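Long-range contacts in probable alginate O-acetylase AlgJ (PDB 4O8V), which probably transfers acetyl groups to mannuronate residues of alginate in the periplasm, working with partner proteins at the inner membrane: residues 210-215 with 267-272; 131-136 with 232-237; 18-23 with 62-67. All coordinates share one frame; numbering follows the deposited sequence.

Contact 1: 210-215 with 267-272; sequences IPVALV and PQVVVW
Ala213 lies between two residues of the neighbouring strand and bonds to both: its N donates to Val269 O at 2.9 Å, and its O accepts from Val271 N at 2.8 Å. Val271 repeats the scheme in turn, its own O receiving Val215 N (2.9 Å, 173° at the hydrogen). This offset pattern, in which each bonding residue reaches to both sides of the residue facing it, is that of parallel strands, and the short axes diverge by only 18°. At the entry end the Pro211 carbonyl begins the pairing, its O accepting one sound bond from Val269 N at 3.1 Å and a weak, strongly bent one from Gln268 N. The side chain of Gln268 turns outward instead, its OE1 accepting from the backbone N of Asn146.

Side chains alternate between the faces. On one, the side chains of Leu214 and Val271 cross obliquely, CD1 of Leu214 lying 4.0 Å from CG1 of Val271; chi1 of Leu214 (169°) sets its CG opposite the backbone N and beside the carbonyl carbon, which carries the branch forward along the strand. On the other, Ala213 CB meets the ring CG of Pro267 at 4.0 Å, while Val215 CG2 touches Val270 CG1 at 4.1 Å. The Trp272 indole presents its edge to the backbone, with CD1 3.6 Å from Val215 O, and its NE1 donates to Pro249 O.

Both strands lie inside the parallel sheet of the SGNH hydrolase-like domain. Strand 239-241 pairs beyond 212-215 and strand 55-61 beyond 269-275, while Tyr256 and Met253 of helix 250-257 pack on the face carrying Ala213, Val215 and Trp272.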
# COMPACT_ATOMS: atom_id res chain seq x y z
N ILE A 210 -10.58 -10.64 15.87
CA ILE A 210 -9.30 -10.73 15.17
C ILE A 210 -8.43 -9.56 15.64
O ILE A 210 -8.88 -8.43 15.68
CB ILE A 210 -9.50 -10.73 13.64
CG1 ILE A 210 -10.37 -11.93 13.25
CG2 ILE A 210 -8.15 -10.73 12.87
CD1 ILE A 210 -10.27 -12.32 11.78
N PRO A 211 -7.18 -9.85 16.04
CA PRO A 211 -6.36 -8.81 16.66
C PRO A 211 -5.76 -7.80 15.70
O PRO A 211 -5.36 -6.72 16.15
CB PRO A 211 -5.25 -9.61 17.34
CG PRO A 211 -5.20 -10.88 16.64
CD PRO A 211 -6.58 -11.19 16.18
N VAL A 212 -5.72 -8.11 14.40
CA VAL A 212 -5.15 -7.17 13.42
C VAL A 212 -6.10 -6.94 12.24
O VAL A 212 -6.68 -7.89 11.72
CB VAL A 212 -3.81 -7.69 12.85
CG1 VAL A 212 -3.23 -6.71 11.83
CG2 VAL A 212 -2.79 -7.97 13.98
N ALA A 213 -6.26 -5.68 11.82
CA ALA A 213 -7.02 -5.39 10.60
C ALA A 213 -6.09 -4.80 9.55
O ALA A 213 -5.18 -4.04 9.87
CB ALA A 213 -8.20 -4.43 10.87
N LEU A 214 -6.34 -5.16 8.29
CA LEU A 214 -5.57 -4.62 7.17
C LEU A 214 -6.51 -3.72 6.37
O LEU A 214 -7.62 -4.13 6.04
CB LEU A 214 -5.02 -5.76 6.28
CG LEU A 214 -4.41 -5.35 4.93
CD1 LEU A 214 -3.20 -4.45 5.12
CD2 LEU A 214 -4.02 -6.62 4.16
N VAL A 215 -6.07 -2.47 6.13
CA VAL A 215 -6.80 -1.54 5.28
C VAL A 215 -5.87 -0.99 4.21
O VAL A 215 -4.70 -0.72 4.48
CB VAL A 215 -7.39 -0.37 6.12
CG1 VAL A 215 -8.27 0.53 5.22
CG2 VAL A 215 -8.20 -0.92 7.25
N PRO A 267 -9.57 -3.78 16.74
CA PRO A 267 -8.40 -4.65 16.78
C PRO A 267 -7.27 -4.03 17.60
O PRO A 267 -7.30 -2.83 17.86
CB PRO A 267 -8.01 -4.78 15.31
CG PRO A 267 -8.47 -3.51 14.72
CD PRO A 267 -9.75 -3.15 15.42
N GLN A 268 -6.30 -4.82 18.03
CA GLN A 268 -5.11 -4.26 18.66
C GLN A 268 -4.30 -3.39 17.69
O GLN A 268 -3.77 -2.35 18.08
CB GLN A 268 -4.23 -5.36 19.23
CG GLN A 268 -4.93 -6.12 20.34
CD GLN A 268 -4.08 -7.22 20.92
OE1 GLN A 268 -2.87 -7.22 20.77
NE2 GLN A 268 -4.72 -8.17 21.59
N VAL A 269 -4.19 -3.83 16.43
CA VAL A 269 -3.37 -3.17 15.43
C VAL A 269 -4.13 -3.04 14.11
O VAL A 269 -4.78 -3.98 13.66
CB VAL A 269 -2.04 -3.97 15.18
CG1 VAL A 269 -1.26 -3.41 13.98
CG2 VAL A 269 -1.18 -3.96 16.41
N VAL A 270 -4.05 -1.85 13.51
CA VAL A 270 -4.52 -1.67 12.14
C VAL A 270 -3.32 -1.36 11.24
O VAL A 270 -2.58 -0.39 11.47
CB VAL A 270 -5.54 -0.54 12.03
CG1 VAL A 270 -5.91 -0.30 10.55
CG2 VAL A 270 -6.78 -0.86 12.85
N VAL A 271 -3.10 -2.21 10.24
CA VAL A 271 -2.07 -1.94 9.25
C VAL A 271 -2.74 -1.19 8.11
O VAL A 271 -3.71 -1.68 7.52
CB VAL A 271 -1.41 -3.24 8.74
CG1 VAL A 271 -0.46 -2.94 7.56
CG2 VAL A 271 -0.69 -3.95 9.83
N TRP A 272 -2.24 0.00 7.81
CA TRP A 272 -2.83 0.85 6.78
C TRP A 272 -1.84 1.03 5.63
O TRP A 272 -0.86 1.77 5.76
CB TRP A 272 -3.19 2.22 7.35
CG TRP A 272 -3.97 3.09 6.42
CD1 TRP A 272 -4.47 2.76 5.18
CD2 TRP A 272 -4.37 4.45 6.66
NE1 TRP A 272 -5.15 3.83 4.65
CE2 TRP A 272 -5.09 4.88 5.52
CE3 TRP A 272 -4.17 5.35 7.71
CZ2 TRP A 272 -5.63 6.18 5.41
CZ3 TRP A 272 -4.70 6.63 7.61
CH2 TRP A 272 -5.43 7.03 6.46

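Contact 2: 131-136 with 232-237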
# COMPACT_ATOMS: atom_id res chain seq x y z
N ALA A 131 7.87 -6.53 2.51
CA ALA A 131 7.16 -5.45 3.22
C ALA A 131 6.49 -5.99 4.48
O ALA A 131 6.62 -5.42 5.57
CB ALA A 131 6.13 -4.78 2.29
N ALA A 132 5.78 -7.12 4.36
CA ALA A 132 5.16 -7.72 5.55
C ALA A 132 6.18 -8.07 6.63
O ALA A 132 5.91 -7.91 7.83
CB ALA A 132 4.37 -8.98 5.17
N GLN A 133 7.35 -8.56 6.23
CA GLN A 133 8.34 -8.89 7.23
C GLN A 133 8.87 -7.64 7.94
O GLN A 133 9.12 -7.69 9.16
CB GLN A 133 9.50 -9.69 6.61
CG GLN A 133 9.17 -11.16 6.51
CD GLN A 133 10.08 -11.93 5.58
OE1 GLN A 133 10.74 -11.35 4.72
NE2 GLN A 133 10.09 -13.25 5.73
N ALA A 134 9.09 -6.56 7.19
CA ALA A 134 9.54 -5.31 7.79
C ALA A 134 8.49 -4.80 8.78
O ALA A 134 8.83 -4.32 9.86
CB ALA A 134 9.82 -4.25 6.72
N LEU A 135 7.23 -4.86 8.37
CA LEU A 135 6.17 -4.39 9.24
C LEU A 135 6.08 -5.26 10.51
O LEU A 135 5.95 -4.74 11.63
CB LEU A 135 4.83 -4.36 8.48
CG LEU A 135 4.72 -3.32 7.36
CD1 LEU A 135 3.52 -3.61 6.44
CD2 LEU A 135 4.61 -1.92 7.97
N ALA A 136 6.21 -6.57 10.37
CA ALA A 136 6.17 -7.46 11.52
C ALA A 136 7.33 -7.23 12.50
O ALA A 136 7.14 -7.33 13.71
CB ALA A 136 6.14 -8.92 11.08
N GLN A 232 -0.13 -12.31 7.97
CA GLN A 232 -0.52 -13.36 8.91
C GLN A 232 0.69 -14.19 9.31
O GLN A 232 0.96 -14.38 10.50
CB GLN A 232 -1.59 -14.27 8.31
CG GLN A 232 -2.95 -13.61 8.14
CD GLN A 232 -3.88 -14.46 7.30
OE1 GLN A 232 -3.45 -15.18 6.40
NE2 GLN A 232 -5.18 -14.37 7.58
N GLN A 233 1.43 -14.66 8.32
CA GLN A 233 2.61 -15.47 8.58
C GLN A 233 3.69 -14.71 9.36
O GLN A 233 4.25 -15.24 10.31
CB GLN A 233 3.19 -16.00 7.29
CG GLN A 233 4.39 -16.90 7.53
CD GLN A 233 4.67 -17.79 6.36
OE1 GLN A 233 3.87 -18.66 6.02
NE2 GLN A 233 5.81 -17.58 5.71
N ALA A 234 3.97 -13.47 8.96
CA ALA A 234 5.07 -12.74 9.60
C ALA A 234 4.69 -12.33 11.03
O ALA A 234 5.50 -12.44 11.95
CB ALA A 234 5.46 -11.53 8.75
N LEU A 235 3.44 -11.89 11.21
CA LEU A 235 2.95 -11.47 12.51
C LEU A 235 2.62 -12.64 13.43
O LEU A 235 2.46 -12.44 14.64
CB LEU A 235 1.69 -10.61 12.35
CG LEU A 235 1.88 -9.26 11.66
CD1 LEU A 235 0.52 -8.68 11.29
CD2 LEU A 235 2.65 -8.33 12.58
N ARG A 236 2.53 -13.84 12.88
CA ARG A 236 2.01 -14.99 13.63
C ARG A 236 0.68 -14.60 14.29
O ARG A 236 0.46 -14.76 15.51
CB ARG A 236 3.02 -15.49 14.66
CG ARG A 236 4.39 -15.81 14.02
CD ARG A 236 5.36 -16.39 15.01
NE ARG A 236 5.29 -17.84 15.00
CZ ARG A 236 5.28 -18.59 16.08
NH1 ARG A 236 5.35 -18.04 17.28
NH2 ARG A 236 5.20 -19.91 15.96
N SER A 237 -0.21 -14.07 13.45
CA SER A 237 -1.51 -13.59 13.92
C SER A 237 -2.58 -13.66 12.83
O SER A 237 -2.27 -13.48 11.65
CB SER A 237 -1.40 -12.15 14.41
OG SER A 237 -2.66 -11.66 14.82
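Ala132 O takes the helical bond from Ala136 N at 2.9 Å and also meets the methyl of Ala234, whose CB lies 3.8 Å away. That methyl belongs to a second helix and fits against one turn of the first, reaching Ala136 CB at 3.6 Å. Small residues on both sides let the backbones come close: the CA atoms of Ala136 and Leu235 are separated by 5.2 Å. Leu235 adds a larger apolar side chain. With chi1 at -65° its CG sits beside the backbone N, and the CD2 branch comes to 3.8 Å from both CA and CB of Ala136. On the solvent side, CG of Gln133 passes near Ala234 CB.

Just past these contacts the second helix stops in a Schellman motif. Arg236, with positive phi, turns the chain, and Ser237 N reaches back to Gln232 O at 3.2 Å, supported by a weak bond from Arg236 N to Gln233 O. The two helices lie side by side on one face of the parallel sheet: Phe227, Ala230 and Leu231 of helix 227-235 continue the packing on Ala132, and Leu135 of helix 125-141 rests on Val57 and Ala59 of strand 55-61.

Contact 3: 18-23 with 62-67; sequences WLFSDE and PAKARV
Lys64, in the first turn of helix 64-67, runs its side chain past Trp18 and Phe20 to the backbone of the hairpin formed by strands 11-13 and 19-21, close to the predicted catalytic residues of the SGNH-type site. Its NZ donates to Leu19 O at 2.9 Å, the C=O...N angle being 172°. A bend in the lysine chain at chi3 (102°) turns the last carbons and the ammonium group toward this carbonyl.

Two aromatic residues accompany the chain on its way. The six-membered part of the Trp18 indole offers its edge, CE3 lying 3.8 Å from Lys64 CE, near the ring plane. Phe20 runs at about a right angle to the lysine chain and brings CD1 to 3.7 Å from the same CE; the ammonium is too far from the ring centroid for more than a weak cation-pi attraction. Phe20 also reaches the helix itself, with CE1 3.7 Å from Ala65 CA and CD1 4.0 Å from Ala65 CB.

The start of the helix is held as well, since the Glu24 carboxylate accepts from the backbone N of both Lys64 and Ala65. Besides Leu19 O, NZ donates to the carbonyls of Asp120 and Leu117. Three backbone oxygens therefore grip one buried ammonium, an environment that probably favours its charged form. Because Asp120 is a predicted active-site residue, held here through its main chain, the arrangement is consistent with Lys64 acting as a second-shell group that helps position that loop.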
# COMPACT_ATOMS: atom_id res chain seq x y z
N TRP A 18 9.59 -2.11 -19.53
CA TRP A 18 8.98 -1.76 -18.23
C TRP A 18 7.92 -0.66 -18.46
O TRP A 18 8.09 0.19 -19.32
CB TRP A 18 10.05 -1.26 -17.25
CG TRP A 18 10.77 -2.37 -16.53
CD1 TRP A 18 11.69 -3.25 -17.05
CD2 TRP A 18 10.62 -2.71 -15.16
NE1 TRP A 18 12.09 -4.14 -16.07
CE2 TRP A 18 11.46 -3.81 -14.90
CE3 TRP A 18 9.85 -2.18 -14.12
CZ2 TRP A 18 11.53 -4.41 -13.63
CZ3 TRP A 18 9.93 -2.77 -12.86
CH2 TRP A 18 10.77 -3.86 -12.63
N LEU A 19 6.85 -0.69 -17.66
CA LEU A 19 5.79 0.32 -17.71
C LEU A 19 5.64 0.94 -16.34
O LEU A 19 5.79 0.25 -15.36
CB LEU A 19 4.46 -0.30 -18.11
CG LEU A 19 4.45 -1.07 -19.42
CD1 LEU A 19 3.06 -1.71 -19.61
CD2 LEU A 19 4.77 -0.11 -20.55
N PHE A 20 5.30 2.22 -16.27
CA PHE A 20 5.04 2.86 -14.97
C PHE A 20 3.70 3.58 -15.01
O PHE A 20 3.22 3.96 -16.08
CB PHE A 20 6.15 3.85 -14.61
CG PHE A 20 7.52 3.23 -14.45
CD1 PHE A 20 7.95 2.76 -13.22
CD2 PHE A 20 8.40 3.15 -15.52
CE1 PHE A 20 9.23 2.20 -13.07
CE2 PHE A 20 9.68 2.59 -15.38
CZ PHE A 20 10.09 2.12 -14.15
N SER A 21 3.09 3.75 -13.83
CA SER A 21 1.91 4.62 -13.70
C SER A 21 2.32 6.07 -13.81
O SER A 21 3.26 6.50 -13.13
CB SER A 21 1.23 4.41 -12.34
OG SER A 21 0.26 5.43 -12.15
N ASP A 22 1.62 6.86 -14.62
CA ASP A 22 1.98 8.28 -14.71
C ASP A 22 1.58 9.02 -13.43
O ASP A 22 1.96 10.17 -13.24
CB ASP A 22 1.37 8.94 -15.97
CG ASP A 22 -0.11 9.22 -15.84
OD1 ASP A 22 -0.82 8.52 -15.09
OD2 ASP A 22 -0.56 10.17 -16.51
N GLU A 23 0.88 8.34 -12.52
CA GLU A 23 0.57 8.92 -11.22
C GLU A 23 1.84 9.05 -10.37
O GLU A 23 1.88 9.79 -9.39
CB GLU A 23 -0.50 8.09 -10.48
CG GLU A 23 -1.84 8.07 -11.19
CD GLU A 23 -2.90 7.24 -10.45
OE1 GLU A 23 -2.55 6.46 -9.53
OE2 GLU A 23 -4.09 7.37 -10.78
N PRO A 62 6.65 2.56 -1.31
CA PRO A 62 7.38 3.44 -2.22
C PRO A 62 6.91 3.27 -3.66
O PRO A 62 6.41 2.20 -4.02
CB PRO A 62 8.83 2.98 -2.06
CG PRO A 62 8.74 1.56 -1.62
CD PRO A 62 7.50 1.52 -0.72
N ALA A 63 7.07 4.32 -4.47
CA ALA A 63 6.69 4.29 -5.88
C ALA A 63 7.55 3.28 -6.63
O ALA A 63 8.74 3.14 -6.34
CB ALA A 63 6.83 5.66 -6.49
N LYS A 64 6.96 2.59 -7.60
CA LYS A 64 7.74 1.67 -8.41
C LYS A 64 8.84 2.45 -9.13
O LYS A 64 9.97 1.96 -9.27
CB LYS A 64 6.86 0.93 -9.42
CG LYS A 64 7.64 -0.14 -10.20
CD LYS A 64 6.73 -1.04 -10.99
CE LYS A 64 6.73 -0.68 -12.44
NZ LYS A 64 5.95 -1.66 -13.25
N ALA A 65 8.52 3.68 -9.54
CA ALA A 65 9.50 4.52 -10.24
C ALA A 65 10.68 4.92 -9.36
O ALA A 65 11.73 5.28 -9.86
CB ALA A 65 8.83 5.78 -10.77
N ARG A 66 10.50 4.88 -8.05
CA ARG A 66 11.57 5.19 -7.11
C ARG A 66 12.44 3.96 -6.84
O ARG A 66 13.64 4.07 -6.68
CB ARG A 66 11.00 5.71 -5.76
CG ARG A 66 12.06 6.06 -4.73
CD ARG A 66 11.46 6.60 -3.40
NE ARG A 66 10.42 7.61 -3.59
CZ ARG A 66 10.64 8.88 -3.93
NH1 ARG A 66 11.87 9.31 -4.17
NH2 ARG A 66 9.61 9.72 -4.05
N VAL A 67 11.81 2.79 -6.80
CA VAL A 67 12.52 1.56 -6.50
C VAL A 67 13.26 1.05 -7.74
O VAL A 67 14.34 0.48 -7.63
CB VAL A 67 11.57 0.47 -5.95
CG1 VAL A 67 12.32 -0.85 -5.73
CG2 VAL A 67 10.90 0.94 -4.66

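In the fold
Contact 3 closes first along the chain; contacts 1 and 2 follow and interlock, their segments alternating in sequence. These two have centres about 12 Å apart and touch: Leu135 and Leu235 of the helices pack on Val271 and Val212, so one face of the parallel sheet is covered by helices 125-141 and 227-235. Contact 3 lies about 27 Å from contact 1 and 25 Å from contact 2, centre to centre, and touches neither. Strand 55-61 still links the regions, since it pairs with 269-275, lies under helix 125-141 and leads into Lys64. Together the three contacts join core sheet, covering helices and N-terminal hairpin in one SGNH hydrolase-like domain, with contact 3 next to the predicted catalytic residues.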